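Local coordinates for protein glutaredoxin 2 (Salmonella enterica subsp. enterica serovar Typhimurium, PDB 3IR4) that binds glutathione and, as a glutaredoxin with a glutathione S-transferase-like architecture, probably catalyses glutathione-dependent reduction of disulfide bonds, at residues D114-P119 against Q123-K128; K128-A131 against S135-N138; E173-L178 against A198-N203. All coordinates share one frame; numbering follows the deposited sequence.

Contact 1. Residues D114-P119 against Q123-K128; sequences DEFSTP and QYFIRK. With GSH (glutathione), chain B.
The CZ end of the F116 ring lies over one face of F125, the two side chains crossing at a slant. Atom CZ of F116 stands 3.5 Å above the F125 plane, over the ring centre, while CE1 of F116 reaches CG of F125, also at 3.5 Å. The planes are inclined by 49°, with centroids 4.6 Å apart, so the pair is neither a parallel stack nor a T. F125 projects across from its helix with CG anti to the backbone N (chi1 -179°), which carries the ring out toward the loop. Phenylalanine suits both positions, since each ring is buried and neither needs a polar partner. H11 joins the pair, edge-to-face with F125 and against F116. Its imidazole ND1 is hydrogen-bonded to E115 OE2, and E115 OE1 takes the backbone N of D10, giving this buried carboxylate two partners.

Through E115 and the H11 ring, the loop before helix 119-133, in the all-helical C-terminal domain, meets the thioredoxin-like N-terminal domain just ahead of its C-P-F-C sequence, as in the two-domain glutathione S-transferase fold. The helix itself opens with T118 as N-cap, its OG1 accepting from A121 N. P119 follows in the first turn, where a residue without an N-H costs no helical hydrogen bond. Its carbonyl O accepts from Q123 N at 3.0 Å, and CB of Q123 rests 3.5 Å from that same oxygen. Farther along, Y124 and K128 are one turn apart, and K128 NZ donates to Y124 OH at 3.1 Å. Bent at chi3 (-72°), the lysine chain brings NZ to 2.9 Å from O32 of the glutathione glycyl carboxylate, where its charge probably complements that of the carboxylate.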
loop_
_atom_site.group_PDB
_atom_site.type_symbol
_atom_site.label_atom_id
_atom_site.label_comp_id
_atom_site.label_asym_id
_atom_site.label_seq_id
_atom_site.Cartn_x
_atom_site.Cartn_y
_atom_site.Cartn_z
ATOM N N ASP A 114 3.810 11.670 6.411
ATOM C CA ASP A 114 3.647 12.196 7.763
ATOM C C ASP A 114 4.387 11.412 8.834
ATOM O O ASP A 114 4.836 11.993 9.816
ATOM C CB ASP A 114 2.160 12.305 8.124
ATOM C CG ASP A 114 1.449 13.442 7.467
ATOM O OD1 ASP A 114 2.067 14.249 6.733
ATOM O OD2 ASP A 114 0.221 13.508 7.674
ATOM N N GLU A 115 4.543 10.106 8.650
ATOM C CA GLU A 115 5.242 9.276 9.623
ATOM C C GLU A 115 6.717 9.594 9.737
ATOM O O GLU A 115 7.379 9.120 10.666
ATOM C CB GLU A 115 5.047 7.781 9.355
ATOM C CG GLU A 115 5.547 7.256 8.038
ATOM C CD GLU A 115 4.556 7.322 6.888
ATOM O OE1 GLU A 115 3.559 8.090 6.983
ATOM O OE2 GLU A 115 4.788 6.615 5.882
ATOM N N PHE A 116 7.238 10.353 8.778
ATOM C CA PHE A 116 8.655 10.745 8.779
ATOM C C PHE A 116 8.794 12.226 9.055
ATOM O O PHE A 116 9.807 12.821 8.743
ATOM C CB PHE A 116 9.332 10.443 7.445
ATOM C CG PHE A 116 9.201 9.006 6.979
ATOM C CD1 PHE A 116 9.396 7.944 7.849
ATOM C CD2 PHE A 116 8.962 8.726 5.645
ATOM C CE1 PHE A 116 9.301 6.623 7.418
ATOM C CE2 PHE A 116 8.842 7.406 5.199
ATOM C CZ PHE A 116 9.041 6.373 6.080
ATOM N N SER A 117 7.785 12.855 9.634
ATOM C CA SER A 117 7.817 14.314 9.776
ATOM C C SER A 117 8.917 14.836 10.652
ATOM O O SER A 117 9.406 15.914 10.433
ATOM C CB SER A 117 6.470 14.862 10.193
ATOM O OG SER A 117 6.056 14.348 11.413
ATOM N N THR A 118 9.315 14.075 11.643
ATOM C CA THR A 118 10.412 14.502 12.513
ATOM C C THR A 118 11.721 13.924 11.964
ATOM O O THR A 118 11.756 12.813 11.420
ATOM C CB THR A 118 10.254 14.038 13.966
ATOM O OG1 THR A 118 10.282 12.606 14.017
ATOM C CG2 THR A 118 8.964 14.589 14.589
ATOM N N PRO A 119 12.828 14.679 12.126
ATOM C CA PRO A 119 14.105 14.105 11.772
ATOM C C PRO A 119 14.375 12.751 12.442
ATOM O O PRO A 119 14.950 11.868 11.827
ATOM C CB PRO A 119 15.094 15.184 12.247
ATOM C CG PRO A 119 14.321 16.474 12.093
ATOM C CD PRO A 119 12.923 16.124 12.436
ATOM N N GLN A 123 15.224 9.261 10.419
ATOM C CA GLN A 123 16.472 8.554 10.656
ATOM C C GLN A 123 16.226 7.116 11.088
ATOM O O GLN A 123 16.950 6.176 10.687
ATOM C CB GLN A 123 17.333 9.275 11.682
ATOM C CG GLN A 123 18.653 8.544 11.951
ATOM C CD GLN A 123 19.439 9.205 13.038
ATOM O OE1 GLN A 123 19.500 8.705 14.156
ATOM N NE2 GLN A 123 20.003 10.344 12.740
ATOM N N TYR A 124 15.238 6.925 11.967
ATOM C CA TYR A 124 14.857 5.592 12.450
ATOM C C TYR A 124 14.557 4.656 11.274
ATOM O O TYR A 124 15.033 3.525 11.221
ATOM C CB TYR A 124 13.638 5.715 13.361
ATOM C CG TYR A 124 13.089 4.408 13.845
ATOM C CD1 TYR A 124 12.112 3.741 13.113
ATOM C CD2 TYR A 124 13.463 3.873 15.050
ATOM C CE1 TYR A 124 11.561 2.556 13.548
ATOM C CE2 TYR A 124 12.945 2.662 15.480
ATOM C CZ TYR A 124 11.987 2.006 14.714
ATOM O OH TYR A 124 11.381 0.815 15.094
ATOM N N PHE A 125 13.783 5.148 10.322
ATOM C CA PHE A 125 13.437 4.376 9.130
ATOM C C PHE A 125 14.658 4.029 8.292
ATOM O O PHE A 125 14.856 2.872 7.910
ATOM C CB PHE A 125 12.420 5.170 8.301
ATOM C CG PHE A 125 11.970 4.463 7.040
ATOM C CD1 PHE A 125 10.985 3.486 7.091
ATOM C CD2 PHE A 125 12.526 4.775 5.805
ATOM C CE1 PHE A 125 10.547 2.872 5.949
ATOM C CE2 PHE A 125 12.098 4.136 4.652
ATOM C CZ PHE A 125 11.112 3.185 4.731
ATOM N N ILE A 126 15.482 5.028 8.012
ATOM C CA ILE A 126 16.645 4.817 7.189
ATOM C C ILE A 126 17.556 3.746 7.803
ATOM O O ILE A 126 18.037 2.827 7.133
ATOM C CB ILE A 126 17.410 6.161 7.024
ATOM C CG1 ILE A 126 16.611 7.174 6.196
ATOM C CG2 ILE A 126 18.800 5.915 6.404
ATOM C CD1 ILE A 126 17.067 8.618 6.321
ATOM N N ARG A 127 17.844 3.916 9.081
ATOM C CA ARG A 127 18.757 3.023 9.774
ATOM C C ARG A 127 18.245 1.609 9.729
ATOM O O ARG A 127 19.010 0.667 9.474
ATOM C CB ARG A 127 19.015 3.473 11.206
ATOM C CG ARG A 127 19.782 4.753 11.246
ATOM C CD ARG A 127 20.572 4.936 12.433
ATOM N NE ARG A 127 21.582 5.953 12.216
ATOM C CZ ARG A 127 22.231 6.539 13.207
ATOM N NH1 ARG A 127 21.975 6.186 14.462
ATOM N NH2 ARG A 127 23.123 7.483 12.946
ATOM N N LYS A 128 16.970 1.416 10.015
ATOM C CA LYS A 128 16.393 0.087 10.056
ATOM C C LYS A 128 16.427 -0.591 8.694
ATOM O O LYS A 128 16.809 -1.748 8.584
ATOM C CB LYS A 128 14.955 0.186 10.530
ATOM C CG LYS A 128 14.238 -1.131 10.544
ATOM C CD LYS A 128 12.794 -0.982 10.815
ATOM C CE LYS A 128 12.569 -0.632 12.211
ATOM N NZ LYS A 128 11.103 -0.544 12.372
HETATM N N1 GSH B . 1.103 -8.909 8.565
HETATM C CA1 GSH B . 0.931 -7.465 8.773
HETATM C C1 GSH B . -0.334 -7.004 8.101
HETATM O O11 GSH B . -0.741 -7.679 7.116
HETATM O O12 GSH B . -0.900 -5.981 8.529
HETATM C CB1 GSH B . 2.152 -6.750 8.211
HETATM C CG1 GSH B . 2.174 -5.282 8.633
HETATM C CD1 GSH B . 3.515 -4.602 8.456
HETATM O OE1 GSH B . 4.535 -5.266 7.881
HETATM N N2 GSH B . 3.641 -3.348 8.808
HETATM C CA2 GSH B . 4.907 -2.624 8.872
HETATM C C2 GSH B . 5.281 -2.367 10.294
HETATM O O2 GSH B . 4.325 -2.087 11.176
HETATM C CB2 GSH B . 4.830 -1.294 8.086
HETATM S SG2 GSH B . 4.585 -1.443 6.285
HETATM N N3 GSH B . 6.547 -2.374 10.629
HETATM C CA3 GSH B . 6.973 -2.414 12.006
HETATM C C3 GSH B . 7.736 -1.181 12.308
HETATM O O31 GSH B . 7.670 -0.208 11.493
HETATM O O32 GSH B . 8.412 -1.150 13.368
#

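Contact 2. Residues K128-A131 against S135-N138; sequences KKEA and SFDN. With GSH (glutathione), chain B.
A short helix-to-helix turn on the protein surface is closed here by a glutamate: E130, near the end of helix 119-133, reaches over to the start of helix 136-141. Its OE2 accepts from F136 N at 2.8 Å, in a nearly straight bond (167°) that uses the anti lone pair, the one away from OE1. On the way the extended chain passes above the F136 ring, putting CG 3.8 Å from the ring centroid and only 11° off the normal, a CH-pi contact over the face. K129 adds its CB, 3.7 Å from F136 CZ, before its amine end leads away. The ring is buried, and it also touches L105 and P106 of helix 101-108, surroundings that suit an apolar phenylalanine.

S135 is the N-cap, a place suited to serine because its short hydroxyl can turn back on the first turn: OG accepts from N138 N at 3.0 Å. One water donates to E130 OE2 (2.8 Å), accepts from D137 N, and is hydrogen-bonded to S135 OG. The first-turn N-H groups of F136, D137 and N138 thus meet a carboxylate, a water and a hydroxyl. Their positive electrostatic end would probably stabilise E130 in its charged form.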
loop_
_atom_site.group_PDB
_atom_site.type_symbol
_atom_site.label_atom_id
_atom_site.label_comp_id
_atom_site.label_asym_id
_atom_site.label_seq_id
_atom_site.Cartn_x
_atom_site.Cartn_y
_atom_site.Cartn_z
ATOM N N LYS A 128 16.970 1.416 10.015
ATOM C CA LYS A 128 16.393 0.087 10.056
ATOM C C LYS A 128 16.427 -0.591 8.694
ATOM O O LYS A 128 16.809 -1.748 8.584
ATOM C CB LYS A 128 14.955 0.186 10.530
ATOM C CG LYS A 128 14.238 -1.131 10.544
ATOM C CD LYS A 128 12.794 -0.982 10.815
ATOM C CE LYS A 128 12.569 -0.632 12.211
ATOM N NZ LYS A 128 11.103 -0.544 12.372
ATOM N N LYS A 129 16.048 0.124 7.648
ATOM C CA LYS A 129 16.003 -0.492 6.336
ATOM C C LYS A 129 17.405 -0.757 5.813
ATOM O O LYS A 129 17.677 -1.822 5.243
ATOM C CB LYS A 129 15.208 0.360 5.351
ATOM C CG LYS A 129 13.744 0.541 5.752
ATOM C CD LYS A 129 12.987 -0.784 5.921
ATOM C CE LYS A 129 11.550 -0.582 6.252
ATOM N NZ LYS A 129 10.895 -1.894 6.526
ATOM N N GLU A 130 18.328 0.177 5.989
ATOM C CA GLU A 130 19.686 -0.027 5.482
ATOM C C GLU A 130 20.428 -1.156 6.187
ATOM O O GLU A 130 21.289 -1.794 5.585
ATOM C CB GLU A 130 20.494 1.279 5.519
ATOM C CG GLU A 130 20.056 2.265 4.446
ATOM C CD GLU A 130 21.082 3.336 4.168
ATOM O OE1 GLU A 130 21.572 3.971 5.141
ATOM O OE2 GLU A 130 21.414 3.563 2.987
ATOM N N ALA A 131 20.057 -1.436 7.436
ATOM C CA ALA A 131 20.644 -2.533 8.213
ATOM C C ALA A 131 20.088 -3.886 7.832
ATOM O O ALA A 131 20.548 -4.917 8.318
ATOM C CB ALA A 131 20.427 -2.309 9.694
ATOM N N SER A 135 22.215 -0.631 0.925
ATOM C CA SER A 135 22.441 0.789 0.757
ATOM C C SER A 135 21.432 1.498 -0.116
ATOM O O SER A 135 21.268 1.162 -1.289
ATOM C CB SER A 135 23.847 0.956 0.167
ATOM O OG SER A 135 24.081 2.276 -0.313
ATOM N N PHE A 136 20.825 2.546 0.421
ATOM C CA PHE A 136 19.911 3.372 -0.338
ATOM C C PHE A 136 20.643 4.025 -1.501
ATOM O O PHE A 136 20.094 4.113 -2.605
ATOM C CB PHE A 136 19.277 4.446 0.541
ATOM C CG PHE A 136 18.227 3.953 1.498
ATOM C CD1 PHE A 136 17.693 2.660 1.465
ATOM C CD2 PHE A 136 17.661 4.864 2.370
ATOM C CE1 PHE A 136 16.681 2.304 2.326
ATOM C CE2 PHE A 136 16.650 4.485 3.224
ATOM C CZ PHE A 136 16.135 3.226 3.166
ATOM N N ASP A 137 21.867 4.511 -1.293
ATOM C CA ASP A 137 22.584 5.137 -2.419
ATOM C C ASP A 137 22.923 4.162 -3.520
ATOM O O ASP A 137 22.819 4.502 -4.695
ATOM C CB ASP A 137 23.802 5.922 -1.957
ATOM C CG ASP A 137 23.439 7.342 -1.581
ATOM O OD1 ASP A 137 22.752 8.074 -2.363
ATOM O OD2 ASP A 137 23.902 7.760 -0.523
ATOM N N ASN A 138 23.327 2.946 -3.164
ATOM C CA ASN A 138 23.565 1.945 -4.164
ATOM C C ASN A 138 22.290 1.710 -4.990
ATOM O O ASN A 138 22.302 1.685 -6.209
ATOM C CB ASN A 138 24.040 0.647 -3.491
ATOM C CG ASN A 138 24.178 -0.497 -4.467
ATOM O OD1 ASN A 138 23.188 -1.029 -4.968
ATOM N ND2 ASN A 138 25.402 -0.910 -4.715
HETATM N N1 GSH B . 1.103 -8.909 8.565
HETATM C CA1 GSH B . 0.931 -7.465 8.773
HETATM C C1 GSH B . -0.334 -7.004 8.101
HETATM O O11 GSH B . -0.741 -7.679 7.116
HETATM O O12 GSH B . -0.900 -5.981 8.529
HETATM C CB1 GSH B . 2.152 -6.750 8.211
HETATM C CG1 GSH B . 2.174 -5.282 8.633
HETATM C CD1 GSH B . 3.515 -4.602 8.456
HETATM O OE1 GSH B . 4.535 -5.266 7.881
HETATM N N2 GSH B . 3.641 -3.348 8.808
HETATM C CA2 GSH B . 4.907 -2.624 8.872
HETATM C C2 GSH B . 5.281 -2.367 10.294
HETATM O O2 GSH B . 4.325 -2.087 11.176
HETATM C CB2 GSH B . 4.830 -1.294 8.086
HETATM S SG2 GSH B . 4.585 -1.443 6.285
HETATM N N3 GSH B . 6.547 -2.374 10.629
HETATM C CA3 GSH B . 6.973 -2.414 12.006
HETATM C C3 GSH B . 7.736 -1.181 12.308
HETATM O O31 GSH B . 7.670 -0.208 11.493
HETATM O O32 GSH B . 8.412 -1.150 13.368
HETATM O O HOH W 1 23.408 4.355 1.263
#

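Contact 3. Residues E173-L178 against A198-N203; sequences EDDIHL and ADYRDN. With SO4 (sulfate ion), chain F.
An S-x-x-D capping motif at the start of helix 173-185 supplies the aspartate of this contact. D175 is its last residue, OD2 accepting from the backbone N of S172 as in a capping box, while S172 OG takes the N-H of D174. From helix 195-208, Y200 points its phenol end-on and donates from OH to D175 OD1 at 2.6 Å. It meets the anti lone pair, with ring and carboxylate nearly coplanar (23°). OD1 also accepts from V167 N, so both oxygens of this buried carboxylate are engaged.

The motif is consistent with the N-capping box known in the C-terminal domain of glutathione S-transferases; here it also ties its helix to the one that follows. Tyrosine is long enough to span the 9.7 Å between D175 CA and Y200 CA, and its ring still offers carbon to L178. One methyl of that leucine, CD2, lies 3.8 Å from Y200 CE1. Beside Y200, R201 grips D202 side-on, NE at 2.9 Å and NH2 at 3.0 Å both converging on OD1 in a salt bridge, and makes a cation-pi contact with W193. On another side of helix 173-185, H177 NE2 donates in the imidazole plane to O3 of a sulfate, probably from the crystallisation liquor, that R85 also binds.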
loop_
_atom_site.group_PDB
_atom_site.type_symbol
_atom_site.label_atom_id
_atom_site.label_comp_id
_atom_site.label_asym_id
_atom_site.label_seq_id
_atom_site.Cartn_x
_atom_site.Cartn_y
_atom_site.Cartn_z
ATOM N N GLU A 173 -9.452 -10.218 -3.577
ATOM C CA GLU A 173 -8.287 -9.912 -2.774
ATOM C C GLU A 173 -7.073 -9.615 -3.661
ATOM O O GLU A 173 -6.126 -8.976 -3.187
ATOM C CB GLU A 173 -7.985 -11.025 -1.778
ATOM C CG GLU A 173 -8.998 -11.149 -0.629
ATOM C CD GLU A 173 -10.297 -11.874 -0.998
ATOM O OE1 GLU A 173 -10.426 -12.388 -2.145
ATOM O OE2 GLU A 173 -11.162 -11.952 -0.105
ATOM N N ASP A 174 -7.060 -10.042 -4.931
ATOM C CA ASP A 174 -5.962 -9.632 -5.811
ATOM C C ASP A 174 -5.906 -8.126 -5.971
ATOM O O ASP A 174 -4.824 -7.561 -6.088
ATOM C CB ASP A 174 -6.041 -10.306 -7.181
ATOM C CG ASP A 174 -5.686 -11.795 -7.152
ATOM O OD1 ASP A 174 -5.112 -12.276 -6.152
ATOM O OD2 ASP A 174 -5.951 -12.454 -8.193
ATOM N N ASP A 175 -7.048 -7.450 -5.984
ATOM C CA ASP A 175 -7.081 -5.986 -6.038
ATOM C C ASP A 175 -6.473 -5.373 -4.783
ATOM O O ASP A 175 -5.766 -4.364 -4.827
ATOM C CB ASP A 175 -8.507 -5.477 -6.224
ATOM C CG ASP A 175 -9.084 -5.906 -7.536
ATOM O OD1 ASP A 175 -8.611 -5.369 -8.560
ATOM O OD2 ASP A 175 -9.962 -6.788 -7.568
ATOM N N ILE A 176 -6.794 -5.985 -3.641
ATOM C CA ILE A 176 -6.287 -5.535 -2.360
ATOM C C ILE A 176 -4.756 -5.620 -2.352
ATOM O O ILE A 176 -4.077 -4.732 -1.854
ATOM C CB ILE A 176 -6.897 -6.340 -1.201
ATOM C CG1 ILE A 176 -8.438 -6.217 -1.190
ATOM C CG2 ILE A 176 -6.279 -5.903 0.105
ATOM C CD1 ILE A 176 -8.988 -4.816 -0.934
ATOM N N HIS A 177 -4.191 -6.681 -2.904
ATOM C CA HIS A 177 -2.732 -6.824 -2.941
ATOM C C HIS A 177 -2.076 -6.012 -4.054
ATOM O O HIS A 177 -0.937 -5.557 -3.893
ATOM C CB HIS A 177 -2.333 -8.297 -3.035
ATOM C CG HIS A 177 -2.682 -9.079 -1.828
ATOM N ND1 HIS A 177 -2.215 -8.766 -0.573
ATOM C CD2 HIS A 177 -3.509 -10.137 -1.680
ATOM C CE1 HIS A 177 -2.712 -9.632 0.291
ATOM N NE2 HIS A 177 -3.501 -10.472 -0.357
ATOM N N LEU A 178 -2.737 -5.839 -5.188
ATOM C CA LEU A 178 -2.117 -5.164 -6.316
ATOM C C LEU A 178 -2.100 -3.634 -6.212
ATOM O O LEU A 178 -1.082 -2.987 -6.477
ATOM C CB LEU A 178 -2.828 -5.577 -7.627
ATOM C CG LEU A 178 -2.360 -4.898 -8.892
ATOM C CD1 LEU A 178 -0.843 -5.176 -9.156
ATOM C CD2 LEU A 178 -3.220 -5.325 -10.067
ATOM N N ALA A 198 -2.258 1.853 -16.070
ATOM C CA ALA A 198 -2.525 3.247 -15.692
ATOM C C ALA A 198 -3.995 3.490 -15.412
ATOM O O ALA A 198 -4.361 4.175 -14.451
ATOM C CB ALA A 198 -2.051 4.219 -16.766
ATOM N N ASP A 199 -4.869 2.923 -16.254
ATOM C CA ASP A 199 -6.315 3.091 -16.048
ATOM C C ASP A 199 -6.807 2.458 -14.757
ATOM O O ASP A 199 -7.665 2.990 -14.081
ATOM C CB ASP A 199 -7.095 2.493 -17.208
ATOM C CG ASP A 199 -7.003 3.275 -18.479
ATOM O OD1 ASP A 199 -6.510 4.416 -18.478
ATOM O OD2 ASP A 199 -7.516 2.755 -19.500
ATOM N N TYR A 200 -6.270 1.286 -14.461
ATOM C CA TYR A 200 -6.619 0.573 -13.214
ATOM C C TYR A 200 -6.108 1.389 -12.019
ATOM O O TYR A 200 -6.836 1.629 -11.051
ATOM C CB TYR A 200 -5.992 -0.830 -13.262
ATOM C CG TYR A 200 -6.141 -1.611 -11.984
ATOM C CD1 TYR A 200 -5.195 -1.524 -10.963
ATOM C CD2 TYR A 200 -7.256 -2.393 -11.770
ATOM C CE1 TYR A 200 -5.337 -2.235 -9.811
ATOM C CE2 TYR A 200 -7.402 -3.109 -10.601
ATOM C CZ TYR A 200 -6.464 -3.009 -9.613
ATOM O OH TYR A 200 -6.572 -3.695 -8.430
ATOM N N ARG A 201 -4.849 1.790 -12.056
ATOM C CA ARG A 201 -4.260 2.601 -11.008
ATOM C C ARG A 201 -5.095 3.846 -10.745
ATOM O O ARG A 201 -5.423 4.161 -9.609
ATOM C CB ARG A 201 -2.872 3.009 -11.470
ATOM C CG ARG A 201 -2.109 4.019 -10.615
ATOM C CD ARG A 201 -1.011 4.679 -11.415
ATOM N NE ARG A 201 -1.563 5.575 -12.414
ATOM C CZ ARG A 201 -0.931 5.941 -13.526
ATOM N NH1 ARG A 201 0.289 5.506 -13.781
ATOM N NH2 ARG A 201 -1.518 6.754 -14.380
ATOM N N ASP A 202 -5.447 4.559 -11.804
ATOM C CA ASP A 202 -6.174 5.806 -11.666
ATOM C C ASP A 202 -7.566 5.597 -11.140
ATOM O O ASP A 202 -8.032 6.317 -10.246
ATOM C CB ASP A 202 -6.221 6.540 -13.005
ATOM C CG ASP A 202 -4.883 7.105 -13.440
ATOM O OD1 ASP A 202 -3.943 7.173 -12.630
ATOM O OD2 ASP A 202 -4.775 7.454 -14.634
ATOM N N ASN A 203 -8.263 4.608 -11.672
ATOM C CA ASN A 203 -9.613 4.355 -11.224
ATOM C C ASN A 203 -9.653 3.866 -9.787
ATOM O O ASN A 203 -10.463 4.307 -8.982
ATOM C CB ASN A 203 -10.322 3.341 -12.111
ATOM C CG ASN A 203 -11.638 2.951 -11.503
ATOM O OD1 ASN A 203 -12.576 3.748 -11.511
ATOM N ND2 ASN A 203 -11.678 1.789 -10.853
HETATM S S SO4 F . -4.082 -13.932 1.002
HETATM O O1 SO4 F . -5.181 -14.899 0.768
HETATM O O2 SO4 F . -3.228 -14.005 -0.201
HETATM O O3 SO4 F . -4.699 -12.612 1.149
HETATM O O4 SO4 F . -3.330 -14.376 2.166
#

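In the fold
All three contacts lie in the C-terminal helical domain and follow one another along the chain. Contacts 1 and 2 adjoin: their centres are 13 Å apart, both use helix 119-133, they share K128, and I126 CA of contact 1 touches F136 CE2 of contact 2 at 4.0 Å. Contact 1 includes the start of that helix, contact 2 its later turns and the start of the next; its middle presents Y124 and K128 to glutathione. Contact 3 joins helices 173-185 and 195-208 on the opposite side of the chain's centre, with centres 28 Å from contact 1 and 29 Å from contact 2, and nearest atoms about 16 Å away in both cases. The domain thus has a ligand-facing flank and a separate buried helix pairing.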